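PDB 6S3Y: PlyP35 from Listeria phage P35, which is a phage endolysin that probably degrades the Listeria cell wall, with the C-terminal domain described here probably binding that wall. Local coordinates for residues K92-G97 against Y130-M135. Numbering follows the deposited sequence.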
ATOM      1  N   LYS A  92      -8.051  -5.187 -12.041  1.00 21.82           N
ATOM      2  CA  LYS A  92      -8.652  -5.195 -10.688  1.00 22.05           C
ATOM      3  C   LYS A  92      -8.136  -6.374  -9.841  1.00 21.88           C
ATOM      4  O   LYS A  92      -8.660  -6.548  -8.745  1.00 23.96           O
ATOM      5  CB  LYS A  92     -10.163  -5.163 -10.857  1.00 22.00           C
ATOM      6  CG  LYS A  92     -10.659  -3.959 -11.622  1.00 23.28           C
ATOM      7  CD  LYS A  92     -12.146  -3.839 -11.670  1.00 25.17           C
ATOM      8  CE  LYS A  92     -12.606  -2.654 -12.488  1.00 24.52           C
ATOM      9  NZ  LYS A  92     -14.079  -2.542 -12.450  1.00 25.87           N
ATOM     10  N   LYS A  93      -7.145  -7.121 -10.314  1.00 21.22           N
ATOM     11  CA  LYS A  93      -6.490  -8.184  -9.513  1.00 25.65           C
ATOM     12  C   LYS A  93      -5.482  -7.545  -8.542  1.00 26.10           C
ATOM     13  O   LYS A  93      -5.171  -8.185  -7.501  1.00 23.02           O
ATOM     14  CB  LYS A  93      -5.795  -9.175 -10.438  1.00 29.21           C
ATOM     15  CG  LYS A  93      -6.722  -9.984 -11.338  1.00 35.05           C
ATOM     16  CD  LYS A  93      -5.912 -11.124 -12.015  1.00 42.83           C
ATOM     17  CE  LYS A  93      -6.050 -11.266 -13.530  1.00 51.50           C
ATOM     18  NZ  LYS A  93      -7.459 -11.115 -13.969  1.00 56.68           N
ATOM     19  N   LEU A  94      -4.992  -6.333  -8.870  1.00 24.50           N
ATOM     20  CA  LEU A  94      -4.039  -5.569  -8.017  1.00 25.33           C
ATOM     21  C   LEU A  94      -2.803  -6.443  -7.795  1.00 25.88           C
ATOM     22  O   LEU A  94      -2.356  -6.553  -6.662  1.00 25.12           O
ATOM     23  CB  LEU A  94      -4.676  -5.170  -6.680  1.00 23.74           C
ATOM     24  CG  LEU A  94      -6.073  -4.540  -6.739  1.00 22.25           C
ATOM     25  CD1 LEU A  94      -6.452  -3.916  -5.407  1.00 21.62           C
ATOM     26  CD2 LEU A  94      -6.180  -3.451  -7.814  1.00 22.34           C
ATOM     27  N   ASN A  95      -2.261  -7.024  -8.871  1.00 24.19           N
ATOM     28  CA  ASN A  95      -1.155  -7.991  -8.736  1.00 27.56           C
ATOM     29  C   ASN A  95      -0.397  -8.058 -10.056  1.00 26.83           C
ATOM     30  O   ASN A  95      -0.883  -8.723 -10.961  1.00 23.83           O
ATOM     31  CB  ASN A  95      -1.720  -9.334  -8.252  1.00 29.71           C
ATOM     32  CG  ASN A  95      -0.690 -10.428  -8.132  1.00 32.66           C
ATOM     33  OD1 ASN A  95       0.492 -10.165  -8.002  1.00 31.58           O
ATOM     34  ND2 ASN A  95      -1.148 -11.664  -8.194  1.00 35.66           N
ATOM     35  N   GLY A  96       0.767  -7.409 -10.150  1.00 23.77           N
ATOM     36  CA  GLY A  96       1.579  -7.404 -11.381  1.00 28.51           C
ATOM     37  C   GLY A  96       0.846  -6.722 -12.536  1.00 28.29           C
ATOM     38  O   GLY A  96       0.067  -5.749 -12.286  1.00 25.32           O
ATOM     39  N   GLY A  97       1.077  -7.195 -13.756  1.00 29.32           N
ATOM     40  CA  GLY A  97       0.622  -6.498 -14.971  1.00 29.54           C
ATOM     41  C   GLY A  97       1.299  -5.144 -15.051  1.00 26.40           C
ATOM     42  O   GLY A  97       2.477  -5.025 -14.648  1.00 27.03           O
ATOM     43  N   TYR A 130      -6.440   1.457 -11.671  1.00 17.36           N
ATOM     44  CA  TYR A 130      -7.370   1.277 -10.531  1.00 18.22           C
ATOM     45  C   TYR A 130      -6.579   1.352  -9.231  1.00 16.73           C
ATOM     46  O   TYR A 130      -5.451   0.813  -9.164  1.00 15.54           O
ATOM     47  CB  TYR A 130      -8.116  -0.056 -10.663  1.00 19.54           C
ATOM     48  CG  TYR A 130      -8.902  -0.156 -11.942  1.00 19.85           C
ATOM     49  CD1 TYR A 130     -10.132   0.471 -12.069  1.00 20.19           C
ATOM     50  CD2 TYR A 130      -8.394  -0.853 -13.027  1.00 20.35           C
ATOM     51  CE1 TYR A 130     -10.841   0.412 -13.258  1.00 20.21           C
ATOM     52  CE2 TYR A 130      -9.091  -0.909 -14.228  1.00 21.58           C
ATOM     53  CZ  TYR A 130     -10.328  -0.313 -14.327  1.00 21.10           C
ATOM     54  OH  TYR A 130     -10.998  -0.373 -15.507  1.00 24.44           O
ATOM     55  N   ILE A 131      -7.186   2.022  -8.250  1.00 16.88           N
ATOM     56  CA  ILE A 131      -6.635   2.174  -6.876  1.00 17.53           C
ATOM     57  C   ILE A 131      -7.747   1.790  -5.903  1.00 17.99           C
ATOM     58  O   ILE A 131      -8.883   2.234  -6.028  1.00 18.76           O
ATOM     59  CB  ILE A 131      -6.064   3.590  -6.656  1.00 18.27           C
ATOM     60  CG1 ILE A 131      -5.338   3.682  -5.307  1.00 19.95           C
ATOM     61  CG2 ILE A 131      -7.132   4.660  -6.822  1.00 16.42           C
ATOM     62  CD1 ILE A 131      -4.581   4.998  -5.091  1.00 20.89           C
ATOM     63  N   PRO A 132      -7.453   0.936  -4.899  1.00 17.89           N
ATOM     64  CA  PRO A 132      -8.435   0.604  -3.863  1.00 17.31           C
ATOM     65  C   PRO A 132      -8.591   1.749  -2.848  1.00 19.25           C
ATOM     66  O   PRO A 132      -7.662   2.535  -2.653  1.00 18.33           O
ATOM     67  CB  PRO A 132      -7.831  -0.654  -3.239  1.00 17.81           C
ATOM     68  CG  PRO A 132      -6.333  -0.453  -3.390  1.00 17.77           C
ATOM     69  CD  PRO A 132      -6.163   0.253  -4.710  1.00 18.30           C
ATOM     70  N   ARG A 133      -9.766   1.803  -2.210  1.00 18.54           N
ATOM     71  CA  ARG A 133     -10.178   2.885  -1.287  1.00 19.39           C
ATOM     72  C   ARG A 133      -9.127   3.130  -0.208  1.00 18.94           C
ATOM     73  O   ARG A 133      -8.902   4.315   0.148  1.00 18.87           O
ATOM     74  CB  ARG A 133     -11.531   2.537  -0.635  1.00 21.54           C
ATOM     75  CG  ARG A 133     -12.106   3.642   0.229  1.00 21.67           C
ATOM     76  CD  ARG A 133     -12.313   4.949  -0.518  1.00 24.01           C
ATOM     77  NE  ARG A 133     -12.739   6.026   0.366  1.00 26.49           N
ATOM     78  CZ  ARG A 133     -11.915   6.725   1.136  1.00 24.47           C
ATOM     79  NH1 ARG A 133     -10.606   6.530   1.102  1.00 23.37           N
ATOM     80  NH2 ARG A 133     -12.429   7.632   1.941  1.00 24.54           N
ATOM     81  N   TYR A 134      -8.480   2.078   0.288  1.00 18.06           N
ATOM     82  CA  TYR A 134      -7.632   2.152   1.509  1.00 19.22           C
ATOM     83  C   TYR A 134      -6.317   2.874   1.234  1.00 17.68           C
ATOM     84  O   TYR A 134      -5.597   3.157   2.177  1.00 18.88           O
ATOM     85  CB  TYR A 134      -7.424   0.760   2.149  1.00 17.20           C
ATOM     86  CG  TYR A 134      -6.562  -0.208   1.388  1.00 17.15           C
ATOM     87  CD1 TYR A 134      -5.186  -0.192   1.513  1.00 17.89           C
ATOM     88  CD2 TYR A 134      -7.118  -1.220   0.613  1.00 16.24           C
ATOM     89  CE1 TYR A 134      -4.380  -1.098   0.841  1.00 16.58           C
ATOM     90  CE2 TYR A 134      -6.322  -2.140  -0.051  1.00 17.42           C
ATOM     91  CZ  TYR A 134      -4.953  -2.067   0.041  1.00 17.38           C
ATOM     92  OH  TYR A 134      -4.170  -2.989  -0.599  1.00 17.49           O
HETATM   93  N   MSE A 135      -6.009   3.209  -0.022  1.00 15.68           N
HETATM   94  CA  MSE A 135      -4.716   3.826  -0.311  1.00 15.15           C
HETATM   95  C   MSE A 135      -4.798   5.352  -0.421  1.00 16.29           C
HETATM   96  O   MSE A 135      -3.763   5.987  -0.660  1.00 16.19           O
HETATM   97  CB  MSE A 135      -4.096   3.245  -1.581  1.00 14.88           C
HETATM   98  CG  MSE A 135      -3.694   1.800  -1.419  1.00 13.72           C
HETATM   99 SE   MSE A 135      -2.746   1.107  -2.957  0.82 12.49          SE
HETATM  100  CE  MSE A 135      -1.611  -0.173  -2.128  1.00 17.07           C
TER
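Lys92 NZ is held by a salt bridge to Asp115, while the chain leading to it crosses one face of the Tyr130 ring. The touching is done by carbon, not by the charge. Lys92 CE lies 3.6 Å from Tyr130 CE1 and is offset toward that rim of the ring. It stands 3.9 Å from the Tyr130 ring centroid, 23° off the ring normal. This is a CH-pi contact. Farther back along the lysine, CG is 4.1 Å from Tyr130 CD2, so the chain passes over the face from the CD2 side toward the CE1 side. It can do so because it stays extended beyond CG, chi2 -174°. Phe117 also touches the lysine side chain.

The second meeting point is apolar and buried. Leu94 CD1 rests 4.0 Å from Pro132 CG, and the leucine and the proline ring pass side by side, pointing opposite ways. Leu94 has a left-handed backbone (phi 57°), and its side chain starts out toward Pro132. Both residues also touch Trp89 of strand 78-89, and so does the selenomethionine at Met135. Trp89 also shares a backbone hydrogen bond with Tyr130.

Beyond Pro132 the chain turns into a short 3-10 segment, where Met135 N donates a hydrogen bond to Pro132 O, 3.2 Å. The contact thus lays the loop between strands 78-89 and 99-103 against residues 130-132 of strand 128-132. A strand, a 3-10 turn and a short last strand, 136-137, in succession are characteristic of the SH3-type beta fold, to whose clan this cell wall binding domain belongs.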